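Local coordinates for E3 SUMO-protein ligase SIZ2 (Saccharomyces cerevisiae, PDB 6U75) that acts as a SUMO E3 ligase of the PIAS family that may mediate SUMO attachment to septins and take part in chromosome maintenance, at residues K31-V36 against M116-L121; V81-K86 against Y109-T114. All blocks are in the same frame, centred on the assembly; numbering follows the deposited sequence.

Contacts 1 and 2 illustrate how a sheet and the loop leading into one of its strands can be tied to the same strand. Both lie in the PINIT domain, their centres about 8 Å apart, and contact 2 is nested within the chain loop that contact 1 closes. Strand 117-123 joins them: it pairs with strand 28-34 in contact 1 and, along its other edge, with strand 79-82 of contact 2, where Asp120 N lies 2.9 Å from Val81 O in a probable hydrogen bond. A second probable bond, also 2.9 Å, runs from Asn83 N to His118 O. Neither contact takes part in the zinc site of Cys203, His205, Cys226 and Cys229, which belongs to the SP-RING.

Contact 1 (K31-V36 against M116-L121); sequences KMKFKV and MNHLDL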
ATOM      1  N   LYS A  31     -11.466  21.665  14.269  1.00 40.87           N
ATOM      2  CA  LYS A  31     -12.795  21.096  14.114  1.00 42.36           C
ATOM      3  C   LYS A  31     -13.275  21.246  12.677  1.00 40.13           C
ATOM      4  O   LYS A  31     -12.948  22.220  11.993  1.00 40.47           O
ATOM      5  CB  LYS A  31     -13.786  21.772  15.066  1.00 41.68           C
ATOM      6  CG  LYS A  31     -13.459  21.572  16.535  1.00 38.02           C
ATOM      7  CD  LYS A  31     -14.313  22.461  17.423  1.00 54.70           C
ATOM      8  CE  LYS A  31     -14.615  21.791  18.753  1.00 57.32           C
ATOM      9  NZ  LYS A  31     -15.416  22.668  19.651  1.00 79.72           N
ATOM     10  N   MET A  32     -14.060  20.267  12.224  1.00 43.66           N
ATOM     11  CA  MET A  32     -14.641  20.291  10.887  1.00 40.58           C
ATOM     12  C   MET A  32     -16.086  19.830  10.969  1.00 36.45           C
ATOM     13  O   MET A  32     -16.362  18.735  11.468  1.00 40.92           O
ATOM     14  CB  MET A  32     -13.863  19.389   9.925  1.00 44.78           C
ATOM     15  CG  MET A  32     -12.403  19.759   9.748  1.00 50.68           C
ATOM     16  SD  MET A  32     -11.528  18.585   8.694  1.00 79.71           S
ATOM     17  CE  MET A  32     -12.551  18.612   7.220  1.00 34.64           C
ATOM     18  N   LYS A  33     -17.002  20.656  10.477  1.00 42.00           N
ATOM     19  CA  LYS A  33     -18.395  20.269  10.313  1.00 49.59           C
ATOM     20  C   LYS A  33     -18.661  19.983   8.843  1.00 50.04           C
ATOM     21  O   LYS A  33     -18.233  20.743   7.968  1.00 46.38           O
ATOM     22  CB  LYS A  33     -19.345  21.367  10.798  1.00 52.09           C
ATOM     23  CG  LYS A  33     -18.849  22.179  11.986  1.00 66.33           C
ATOM     24  CD  LYS A  33     -19.973  23.003  12.616  1.00 61.95           C
ATOM     25  CE  LYS A  33     -20.568  24.029  11.653  1.00 53.52           C
ATOM     26  NZ  LYS A  33     -19.606  25.107  11.292  1.00 63.70           N
ATOM     27  N   PHE A  34     -19.361  18.885   8.568  1.00 45.85           N
ATOM     28  CA  PHE A  34     -19.836  18.661   7.209  1.00 40.58           C
ATOM     29  C   PHE A  34     -20.960  17.638   7.219  1.00 38.97           C
ATOM     30  O   PHE A  34     -21.095  16.837   8.148  1.00 37.20           O
ATOM     31  CB  PHE A  34     -18.703  18.214   6.274  1.00 35.00           C
ATOM     32  CG  PHE A  34     -18.106  16.884   6.624  1.00 42.46           C
ATOM     33  CD1 PHE A  34     -18.648  15.712   6.123  1.00 39.01           C
ATOM     34  CD2 PHE A  34     -16.988  16.805   7.438  1.00 46.17           C
ATOM     35  CE1 PHE A  34     -18.094  14.486   6.437  1.00 33.25           C
ATOM     36  CE2 PHE A  34     -16.429  15.583   7.755  1.00 44.39           C
ATOM     37  CZ  PHE A  34     -16.983  14.421   7.254  1.00 46.06           C
ATOM     38  N   LYS A  35     -21.772  17.693   6.169  1.00 37.37           N
ATOM     39  CA  LYS A  35     -22.872  16.769   5.953  1.00 36.36           C
ATOM     40  C   LYS A  35     -22.566  15.884   4.755  1.00 25.83           C
ATOM     41  O   LYS A  35     -21.823  16.273   3.849  1.00 31.15           O
ATOM     42  CB  LYS A  35     -24.186  17.524   5.718  1.00 41.32           C
ATOM     43  CG  LYS A  35     -24.546  18.496   6.832  1.00 49.73           C
ATOM     44  CD  LYS A  35     -25.694  19.418   6.443  1.00 46.23           C
ATOM     45  CE  LYS A  35     -27.051  18.764   6.653  1.00 50.25           C
ATOM     46  NZ  LYS A  35     -27.348  18.552   8.096  1.00 49.29           N
ATOM     47  N   VAL A  36     -23.138  14.685   4.762  1.00 26.55           N
ATOM     48  CA  VAL A  36     -23.026  13.745   3.654  1.00 25.70           C
ATOM     49  C   VAL A  36     -24.427  13.555   3.093  1.00 31.38           C
ATOM     50  O   VAL A  36     -25.285  12.938   3.738  1.00 33.79           O
ATOM     51  CB  VAL A  36     -22.409  12.410   4.085  1.00 38.25           C
ATOM     52  CG1 VAL A  36     -22.423  11.420   2.928  1.00 37.05           C
ATOM     53  CG2 VAL A  36     -20.989  12.628   4.590  1.00 27.41           C
ATOM     54  N   MET A 116     -25.603  16.517  11.330  1.00 55.69           N
ATOM     55  CA  MET A 116     -24.286  17.078  11.065  1.00 51.16           C
ATOM     56  C   MET A 116     -23.200  16.120  11.533  1.00 51.94           C
ATOM     57  O   MET A 116     -23.331  15.483  12.583  1.00 58.34           O
ATOM     58  CB  MET A 116     -24.126  18.425  11.776  1.00 56.51           C
ATOM     59  CG  MET A 116     -23.053  19.314  11.179  1.00 54.14           C
ATOM     60  SD  MET A 116     -23.581  20.031   9.614  1.00 61.89           S
ATOM     61  CE  MET A 116     -22.048  20.734   9.026  1.00 41.88           C
ATOM     62  N   ASN A 117     -22.125  16.024  10.754  1.00 49.18           N
ATOM     63  CA  ASN A 117     -20.963  15.228  11.126  1.00 42.17           C
ATOM     64  C   ASN A 117     -19.854  16.151  11.612  1.00 43.91           C
ATOM     65  O   ASN A 117     -19.499  17.121  10.929  1.00 44.86           O
ATOM     66  CB  ASN A 117     -20.465  14.379   9.956  1.00 38.35           C
ATOM     67  CG  ASN A 117     -21.485  13.351   9.507  1.00 39.97           C
ATOM     68  OD1 ASN A 117     -21.662  12.316  10.148  1.00 41.28           O
ATOM     69  ND2 ASN A 117     -22.157  13.630   8.396  1.00 44.40           N
ATOM     70  N   HIS A 118     -19.315  15.844  12.789  1.00 57.12           N
ATOM     71  CA  HIS A 118     -18.241  16.608  13.409  1.00 44.19           C
ATOM     72  C   HIS A 118     -16.981  15.756  13.450  1.00 39.65           C
ATOM     73  O   HIS A 118     -17.016  14.610  13.908  1.00 49.26           O
ATOM     74  CB  HIS A 118     -18.622  17.045  14.825  1.00 37.41           C
ATOM     75  CG  HIS A 118     -19.899  17.823  14.898  1.00 44.20           C
ATOM     76  ND1 HIS A 118     -19.955  19.184  14.682  1.00 46.10           N
ATOM     77  CD2 HIS A 118     -21.166  17.432  15.169  1.00 45.63           C
ATOM     78  CE1 HIS A 118     -21.204  19.597  14.813  1.00 54.40           C
ATOM     79  NE2 HIS A 118     -21.958  18.553  15.107  1.00 51.24           N
ATOM     80  N   LEU A 119     -15.873  16.318  12.973  1.00 45.90           N
ATOM     81  CA  LEU A 119     -14.571  15.659  12.988  1.00 39.56           C
ATOM     82  C   LEU A 119     -13.596  16.569  13.723  1.00 38.50           C
ATOM     83  O   LEU A 119     -13.286  17.666  13.249  1.00 42.31           O
ATOM     84  CB  LEU A 119     -14.085  15.364  11.569  1.00 33.41           C
ATOM     85  CG  LEU A 119     -12.685  14.753  11.453  1.00 29.38           C
ATOM     86  CD1 LEU A 119     -12.644  13.371  12.083  1.00 32.80           C
ATOM     87  CD2 LEU A 119     -12.243  14.691  10.001  1.00 39.84           C
ATOM     88  N   ASP A 120     -13.126  16.119  14.881  1.00 43.11           N
ATOM     89  CA  ASP A 120     -12.143  16.849  15.664  1.00 37.97           C
ATOM     90  C   ASP A 120     -10.778  16.197  15.500  1.00 35.91           C
ATOM     91  O   ASP A 120     -10.667  14.970  15.419  1.00 48.52           O
ATOM     92  CB  ASP A 120     -12.533  16.881  17.144  1.00 43.04           C
ATOM     93  CG  ASP A 120     -13.986  17.263  17.356  1.00 51.69           C
ATOM     94  OD1 ASP A 120     -14.834  16.353  17.460  1.00 65.63           O
ATOM     95  OD2 ASP A 120     -14.283  18.474  17.411  1.00 53.38           O
ATOM     96  N   LEU A 121      -9.742  17.028  15.446  1.00 37.56           N
ATOM     97  CA  LEU A 121      -8.365  16.573  15.297  1.00 35.19           C
ATOM     98  C   LEU A 121      -7.533  17.285  16.353  1.00 40.64           C
ATOM     99  O   LEU A 121      -7.303  18.494  16.253  1.00 42.34           O
ATOM    100  CB  LEU A 121      -7.845  16.859  13.889  1.00 47.46           C
ATOM    101  CG  LEU A 121      -6.368  16.583  13.607  1.00 46.30           C
ATOM    102  CD1 LEU A 121      -5.888  15.319  14.297  1.00 67.51           C
ATOM    103  CD2 LEU A 121      -6.156  16.476  12.109  1.00 41.92           C
TER
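The ring of Phe34 has CB of Asn117 over one face, offset toward the rim and 4.2 Å from CE1, while CG2 of Val36 lies at its edge in the ring plane. Leu119 CB approaches the same ring obliquely, and on the other face of the sheet Lys33 CG comes obliquely to the imidazole of His118. Beside Phe34, Met32 and Leu119 run alongside each other, SD and CD2 4.2 Å apart. Their backbones exchange two bonds, a fairly straight one (163°) from Leu119 N to Met32 O and a more bent one (134°) from Met32 N to Leu119 O. Phe34 N likewise binds Asn117 O at 3.0 Å, and Phe34 O takes Asn117 N at 2.9 Å and a weak bond from ND2; OD1 of that amide accepts Lys111 N. Met116 leaves the backbone with CG anti to N (chi1 -158°) and bends at chi2, which lays SD across Lys35 CG at about a right angle and CE against Lys33 CB. Replacing Met116 with alanine would remove the thioether, and the stems of Lys33 and Lys35 would probably lose a shared apolar neighbour. Lys35 NZ reaches Thr114 O, and Lys31 NZ stays 4.9 Å from Asp120 OD2, not in contact. With Met32, Phe34, Asn117 and Leu119 on one face and Lys31, Lys33, His118 and Asp120 on the other, this is an antiparallel pair, 28-34 being an outermost strand of its PINIT-domain sheet.

Contact 2 (V81-K86 against Y109-T114); sequences VFNGTK and YLKVPT
Tyr109 meets the turn with both its ring and its backbone. The phenol ring receives CG2 of Thr85 over one face in a CH-pi contact, 4.1 Å from the centroid and 24° off the normal; the two side chains cross at about a right angle. Its CB meets the edge of the Phe82 ring in plane, 3.9 Å from CD2. The carbonyl O of Tyr109 accepts a hydrogen bond from ND2 of Asn83 at 2.7 Å, close to the plane of that amide. Next in sequence, Leu110 starts out away from the turn but brings CD2 back to the edge of Phe82, 4.1 Å from CZ, and touches Asn117 and Val36 as well. Lys111 follows with its chain bent at chi2 and chi3, sliding past Asn83 in the opposite direction and leaving CG 3.7 Å from ND2. Asn83 has CG beside its own backbone N (chi1 -66°), which turns the amide toward the loop. ND2 also serves Asn117 OD1, while OD1 of Asn83 accepts the backbone N-H of His118. A flipped amide would probably set its oxygen against the Tyr109 carbonyl, acceptor to acceptor, and its nitrogen against the His118 N-H. The chemistry thus implies that the type I' hairpin turn from Phe82 to Thr85, joining strands 79-82 and 85-86 of the PINIT domain, holds the loop by an amide-to-carbonyl bond, with Tyr109 and Leu110 packed on Phe82 and Thr85 around it.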
ATOM      1  N   VAL A  81     -11.264  12.210  16.141  1.00 46.26           N
ATOM      2  CA  VAL A  81     -12.521  11.862  16.790  1.00 39.24           C
ATOM      3  C   VAL A  81     -13.640  12.236  15.830  1.00 40.68           C
ATOM      4  O   VAL A  81     -13.875  13.425  15.579  1.00 43.49           O
ATOM      5  CB  VAL A  81     -12.696  12.572  18.139  1.00 31.61           C
ATOM      6  CG1 VAL A  81     -13.998  12.145  18.798  1.00 37.62           C
ATOM      7  CG2 VAL A  81     -11.511  12.282  19.048  1.00 43.46           C
ATOM      8  N   PHE A  82     -14.326  11.233  15.292  1.00 38.16           N
ATOM      9  CA  PHE A  82     -15.414  11.436  14.344  1.00 37.50           C
ATOM     10  C   PHE A  82     -16.723  11.096  15.045  1.00 39.51           C
ATOM     11  O   PHE A  82     -16.992   9.926  15.338  1.00 53.71           O
ATOM     12  CB  PHE A  82     -15.211  10.585  13.092  1.00 43.74           C
ATOM     13  CG  PHE A  82     -16.145  10.928  11.967  1.00 38.91           C
ATOM     14  CD1 PHE A  82     -16.031  12.136  11.299  1.00 42.64           C
ATOM     15  CD2 PHE A  82     -17.133  10.042  11.572  1.00 41.27           C
ATOM     16  CE1 PHE A  82     -16.887  12.456  10.265  1.00 32.81           C
ATOM     17  CE2 PHE A  82     -17.991  10.357  10.537  1.00 46.39           C
ATOM     18  CZ  PHE A  82     -17.868  11.566   9.882  1.00 39.31           C
ATOM     19  N   ASN A  83     -17.530  12.120  15.319  1.00 44.47           N
ATOM     20  CA  ASN A  83     -18.822  11.944  15.981  1.00 46.47           C
ATOM     21  C   ASN A  83     -18.654  11.308  17.359  1.00 40.06           C
ATOM     22  O   ASN A  83     -19.402  10.407  17.744  1.00 43.48           O
ATOM     23  CB  ASN A  83     -19.775  11.122  15.111  1.00 43.82           C
ATOM     24  CG  ASN A  83     -20.158  11.838  13.830  1.00 52.45           C
ATOM     25  OD1 ASN A  83     -20.371  13.051  13.824  1.00 50.22           O
ATOM     26  ND2 ASN A  83     -20.246  11.090  12.737  1.00 43.06           N
ATOM     27  N   GLY A  84     -17.660  11.781  18.112  1.00 48.30           N
ATOM     28  CA  GLY A  84     -17.418  11.311  19.458  1.00 47.68           C
ATOM     29  C   GLY A  84     -16.590  10.050  19.565  1.00 50.36           C
ATOM     30  O   GLY A  84     -15.955   9.831  20.604  1.00 47.32           O
ATOM     31  N   THR A  85     -16.571   9.214  18.531  1.00 44.08           N
ATOM     32  CA  THR A  85     -15.822   7.966  18.552  1.00 36.37           C
ATOM     33  C   THR A  85     -14.407   8.202  18.040  1.00 48.30           C
ATOM     34  O   THR A  85     -14.219   8.729  16.940  1.00 51.22           O
ATOM     35  CB  THR A  85     -16.522   6.907  17.698  1.00 43.73           C
ATOM     36  OG1 THR A  85     -17.808   6.609  18.255  1.00 60.50           O
ATOM     37  CG2 THR A  85     -15.692   5.632  17.627  1.00 34.96           C
ATOM     38  N   LYS A  86     -13.417   7.816  18.841  1.00 40.96           N
ATOM     39  CA  LYS A  86     -12.033   7.913  18.404  1.00 40.41           C
ATOM     40  C   LYS A  86     -11.768   6.924  17.277  1.00 43.11           C
ATOM     41  O   LYS A  86     -12.321   5.821  17.244  1.00 54.32           O
ATOM     42  CB  LYS A  86     -11.078   7.645  19.568  1.00 38.19           C
ATOM     43  CG  LYS A  86      -9.602   7.683  19.180  1.00 44.60           C
ATOM     44  CD  LYS A  86      -8.693   7.362  20.358  1.00 56.95           C
ATOM     45  CE  LYS A  86      -7.243   7.225  19.909  1.00 53.20           C
ATOM     46  NZ  LYS A  86      -6.342   6.787  21.011  1.00 52.12           N
ATOM     47  N   TYR A 109     -19.074   5.154  11.381  1.00 41.71           N
ATOM     48  CA  TYR A 109     -19.440   6.142  12.385  1.00 42.03           C
ATOM     49  C   TYR A 109     -20.187   7.331  11.789  1.00 39.65           C
ATOM     50  O   TYR A 109     -20.315   8.369  12.446  1.00 45.23           O
ATOM     51  CB  TYR A 109     -18.187   6.613  13.124  1.00 38.05           C
ATOM     52  CG  TYR A 109     -17.233   5.484  13.445  1.00 42.61           C
ATOM     53  CD1 TYR A 109     -17.573   4.500  14.365  1.00 53.24           C
ATOM     54  CD2 TYR A 109     -15.996   5.396  12.822  1.00 42.99           C
ATOM     55  CE1 TYR A 109     -16.708   3.463  14.657  1.00 52.39           C
ATOM     56  CE2 TYR A 109     -15.123   4.362  13.108  1.00 51.40           C
ATOM     57  CZ  TYR A 109     -15.485   3.400  14.025  1.00 55.21           C
ATOM     58  OH  TYR A 109     -14.617   2.371  14.311  1.00 71.83           O
ATOM     59  N   LEU A 110     -20.688   7.196  10.565  1.00 44.14           N
ATOM     60  CA  LEU A 110     -21.424   8.270   9.916  1.00 37.66           C
ATOM     61  C   LEU A 110     -22.834   8.383  10.483  1.00 32.12           C
ATOM     62  O   LEU A 110     -23.458   7.388  10.861  1.00 48.41           O
ATOM     63  CB  LEU A 110     -21.504   8.033   8.407  1.00 39.91           C
ATOM     64  CG  LEU A 110     -20.678   8.952   7.504  1.00 47.59           C
ATOM     65  CD1 LEU A 110     -20.848   8.536   6.052  1.00 32.94           C
ATOM     66  CD2 LEU A 110     -21.073  10.409   7.690  1.00 50.50           C
ATOM     67  N   LYS A 111     -23.334   9.613  10.532  1.00 36.27           N
ATOM     68  CA  LYS A 111     -24.695   9.893  10.957  1.00 51.54           C
ATOM     69  C   LYS A 111     -25.609  10.022   9.743  1.00 47.14           C
ATOM     70  O   LYS A 111     -25.160  10.153   8.602  1.00 43.85           O
ATOM     71  CB  LYS A 111     -24.743  11.170  11.804  1.00 43.26           C
ATOM     72  CG  LYS A 111     -23.889  11.115  13.066  1.00 60.52           C
ATOM     73  CD  LYS A 111     -24.385  10.052  14.042  1.00 71.02           C
ATOM     74  CE  LYS A 111     -23.237   9.235  14.619  1.00 60.30           C
ATOM     75  NZ  LYS A 111     -23.707   7.942  15.187  1.00 66.61           N
ATOM     76  N   VAL A 112     -26.913   9.977  10.003  1.00 38.26           N
ATOM     77  CA  VAL A 112     -27.915  10.073   8.944  1.00 51.28           C
ATOM     78  C   VAL A 112     -27.703  11.373   8.177  1.00 48.64           C
ATOM     79  O   VAL A 112     -27.079  12.308   8.700  1.00 53.85           O
ATOM     80  CB  VAL A 112     -29.342   9.986   9.510  1.00 53.47           C
ATOM     81  CG1 VAL A 112     -29.639   8.569   9.983  1.00 49.81           C
ATOM     82  CG2 VAL A 112     -29.539  10.984  10.643  1.00 64.11           C
ATOM     83  N   PRO A 113     -28.200  11.482   6.942  1.00 50.27           N
ATOM     84  CA  PRO A 113     -27.881  12.667   6.130  1.00 29.73           C
ATOM     85  C   PRO A 113     -28.399  13.968   6.715  1.00 48.74           C
ATOM     86  O   PRO A 113     -27.755  15.011   6.546  1.00 59.91           O
ATOM     87  CB  PRO A 113     -28.547  12.359   4.778  1.00 43.79           C
ATOM     88  CG  PRO A 113     -28.826  10.891   4.791  1.00 38.05           C
ATOM     89  CD  PRO A 113     -29.052  10.525   6.217  1.00 43.54           C
ATOM     90  N   THR A 114     -29.549  13.944   7.393  1.00 57.35           N
ATOM     91  CA  THR A 114     -30.145  15.178   7.892  1.00 58.67           C
ATOM     92  C   THR A 114     -29.348  15.790   9.037  1.00 57.03           C
ATOM     93  O   THR A 114     -29.513  16.981   9.320  1.00 60.20           O
ATOM     94  CB  THR A 114     -31.580  14.922   8.354  1.00 54.91           C
ATOM     95  OG1 THR A 114     -31.578  13.983   9.437  1.00 60.79           O
ATOM     96  CG2 THR A 114     -32.419  14.372   7.209  1.00 50.81           C
TER